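Local coordinates for protein PlyP35 (Listeria phage P35, PDB 6S3Y) that probably binds the Listeria cell wall through two SH3-like repeats, as the C-terminal cell wall binding part of a phage endolysin, at residues Cys88-Lys93 and Arg125-Tyr130. Residues are numbered along the deposited sequence; the frame is centred on the assembly and turned at random.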
loop_
_atom_site.group_PDB
_atom_site.type_symbol
_atom_site.label_atom_id
_atom_site.label_comp_id
_atom_site.label_asym_id
_atom_site.label_seq_id
_atom_site.Cartn_x
_atom_site.Cartn_y
_atom_site.Cartn_z
ATOM N N CYS A 88 6.794 5.349 1.094
ATOM C CA CYS A 88 6.906 6.400 2.139
ATOM C C CYS A 88 6.847 7.760 1.453
ATOM O O CYS A 88 7.202 7.875 0.231
ATOM C CB CYS A 88 8.151 6.229 2.997
ATOM S SG CYS A 88 9.680 6.177 2.034
ATOM N N TRP A 89 6.382 8.767 2.192
ATOM C CA TRP A 89 6.104 10.106 1.628
ATOM C C TRP A 89 6.857 11.173 2.426
ATOM O O TRP A 89 6.985 11.015 3.651
ATOM C CB TRP A 89 4.600 10.373 1.692
ATOM C CG TRP A 89 3.750 9.553 0.756
ATOM C CD1 TRP A 89 3.288 9.919 -0.464
ATOM C CD2 TRP A 89 3.162 8.266 1.040
ATOM N NE1 TRP A 89 2.469 8.954 -0.970
ATOM C CE2 TRP A 89 2.372 7.928 -0.072
ATOM C CE3 TRP A 89 3.220 7.372 2.121
ATOM C CZ2 TRP A 89 1.651 6.736 -0.150
ATOM C CZ3 TRP A 89 2.504 6.196 2.050
ATOM C CH2 TRP A 89 1.730 5.885 0.937
ATOM N N ASP A 90 7.216 12.270 1.770
ATOM C CA ASP A 90 7.948 13.361 2.468
ATOM C C ASP A 90 6.964 14.244 3.215
ATOM O O ASP A 90 7.410 15.194 3.820
ATOM C CB ASP A 90 8.819 14.150 1.521
ATOM C CG ASP A 90 8.113 15.090 0.583
ATOM O OD1 ASP A 90 6.897 14.929 0.360
ATOM O OD2 ASP A 90 8.827 15.937 0.046
ATOM N N ASN A 91 5.678 13.909 3.237
ATOM C CA ASN A 91 4.737 14.604 4.158
ATOM C C ASN A 91 3.570 13.693 4.532
ATOM O O ASN A 91 3.363 12.675 3.862
ATOM C CB ASN A 91 4.319 15.951 3.565
ATOM C CG ASN A 91 3.241 15.821 2.527
ATOM O OD1 ASN A 91 2.145 15.390 2.839
ATOM N ND2 ASN A 91 3.552 16.197 1.311
ATOM N N LYS A 92 2.806 14.071 5.552
ATOM C CA LYS A 92 1.841 13.182 6.239
ATOM C C LYS A 92 0.480 13.152 5.518
ATOM O O LYS A 92 -0.433 12.543 6.068
ATOM C CB LYS A 92 1.767 13.620 7.693
ATOM C CG LYS A 92 3.097 13.568 8.407
ATOM C CD LYS A 92 3.014 13.855 9.869
ATOM C CE LYS A 92 4.369 13.847 10.540
ATOM N NZ LYS A 92 4.226 14.070 11.993
ATOM N N LYS A 93 0.361 13.754 4.340
ATOM C CA LYS A 93 -0.864 13.657 3.509
ATOM C C LYS A 93 -0.876 12.309 2.769
ATOM O O LYS A 93 -1.987 11.845 2.395
ATOM C CB LYS A 93 -0.912 14.816 2.522
ATOM C CG LYS A 93 -1.064 16.198 3.148
ATOM C CD LYS A 93 -1.368 17.236 2.032
ATOM C CE LYS A 93 -0.512 18.501 2.010
ATOM N NZ LYS A 93 -0.308 19.048 3.374
ATOM N N ARG A 125 19.503 10.940 1.425
ATOM C CA ARG A 125 18.548 12.089 1.354
ATOM C C ARG A 125 18.815 12.941 2.603
ATOM O O ARG A 125 19.493 12.433 3.524
ATOM C CB ARG A 125 17.098 11.584 1.348
ATOM C CG ARG A 125 16.859 10.401 0.438
ATOM C CD ARG A 125 16.946 10.812 -0.998
ATOM N NE ARG A 125 16.052 11.910 -1.276
ATOM C CZ ARG A 125 14.885 11.815 -1.926
ATOM N NH1 ARG A 125 14.405 10.632 -2.334
ATOM N NH2 ARG A 125 14.204 12.935 -2.145
ATOM N N LYS A 126 18.410 14.192 2.641
ATOM C CA LYS A 126 18.565 15.008 3.878
ATOM C C LYS A 126 17.157 15.315 4.391
ATOM O O LYS A 126 16.874 16.446 4.839
ATOM C CB LYS A 126 19.424 16.237 3.588
ATOM C CG LYS A 126 18.954 17.047 2.393
ATOM C CD LYS A 126 19.939 18.111 1.954
ATOM C CE LYS A 126 19.679 18.557 0.530
ATOM N NZ LYS A 126 20.403 19.807 0.221
ATOM N N LYS A 127 16.294 14.320 4.362
ATOM C CA LYS A 127 14.861 14.505 4.653
ATOM C C LYS A 127 14.249 13.291 5.316
ATOM O O LYS A 127 14.696 12.193 4.974
ATOM C CB LYS A 127 14.158 14.531 3.317
ATOM C CG LYS A 127 13.336 15.771 3.134
ATOM C CD LYS A 127 12.467 15.934 1.935
ATOM C CE LYS A 127 12.725 15.217 0.630
ATOM N NZ LYS A 127 11.703 15.747 -0.301
ATOM N N THR A 128 13.220 13.538 6.109
ATOM C CA THR A 128 12.403 12.500 6.765
ATOM C C THR A 128 11.302 12.081 5.781
ATOM O O THR A 128 10.632 12.987 5.232
ATOM C CB THR A 128 11.793 13.023 8.069
ATOM O OG1 THR A 128 12.861 13.579 8.832
ATOM C CG2 THR A 128 11.100 11.922 8.840
ATOM N N PHE A 129 11.120 10.780 5.579
ATOM C CA PHE A 129 9.909 10.241 4.922
ATOM C C PHE A 129 9.041 9.572 5.992
ATOM O O PHE A 129 9.519 9.313 7.116
ATOM C CB PHE A 129 10.296 9.323 3.765
ATOM C CG PHE A 129 10.879 10.045 2.587
ATOM C CD1 PHE A 129 12.176 10.548 2.632
ATOM C CD2 PHE A 129 10.121 10.271 1.433
ATOM C CE1 PHE A 129 12.695 11.253 1.560
ATOM C CE2 PHE A 129 10.660 10.938 0.343
ATOM C CZ PHE A 129 11.938 11.438 0.424
ATOM N N TYR A 130 7.767 9.355 5.655
ATOM C CA TYR A 130 6.767 8.804 6.599
ATOM C C TYR A 130 6.089 7.600 5.956
ATOM O O TYR A 130 5.796 7.634 4.741
ATOM C CB TYR A 130 5.750 9.886 6.983
ATOM C CG TYR A 130 6.396 11.089 7.617
ATOM C CD1 TYR A 130 6.779 11.068 8.948
ATOM C CD2 TYR A 130 6.646 12.229 6.869
ATOM C CE1 TYR A 130 7.408 12.160 9.525
ATOM C CE2 TYR A 130 7.286 13.326 7.433
ATOM C CZ TYR A 130 7.627 13.304 8.767
ATOM O OH TYR A 130 8.254 14.382 9.305
HETATM O O HOH W 1 9.856 15.492 4.895
#
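Trp89 and Tyr130 form a single antiparallel bridge, a hydrogen-bonded pair that joins the end of strand 78-89 to strand 128-132. Both segments fall within the second of two sequence repeats of the SH3-like cell wall binding family. Trp89 N donates to Tyr130 O at 2.9 Å. Tyr130 N returns a bond to Trp89 O at 2.7 Å.

After Asp90 the 88-93 segment leaves the strand direction, and a water continues the link. It donates to both Asp90 O and Thr128 O. Side chains of both segments add to the contact. Lys127 NZ makes a salt bridge to Asp90 OD2 at 2.9 Å, reaching the anti side of the carboxylate. The lysine chain bends at its third torsion (chi3 -25°) on the way. Asp90 CB lies over one face of the Phe129 ring, 4.3 Å from the centroid, in a CH-pi contact. Cys88 SG meets Phe129 CB at 3.6 Å and stands oblique to the same ring. Farther along the turn, Lys92 CE sits over one face of the Tyr130 ring, 3.9 Å from its centroid, offset toward the rim. The extended Lys92 chain carries its amine past the ring to a salt bridge with Asp115. Asn91 OD1 accepts from Lys93 N, an Asx turn that ties the loop to itself.

Asp98 forms salt bridges with both Lys127 and Arg125, Cys88 and Phe129 both pack on Ile100 of strand 99-103, and Trp89 meets the rings of Phe22 and Phe87. Strand 117-121 flanks strand 128-132, with a backbone hydrogen bond between Leu120 and Phe129, and its Phe117 touches Tyr130 and Lys92.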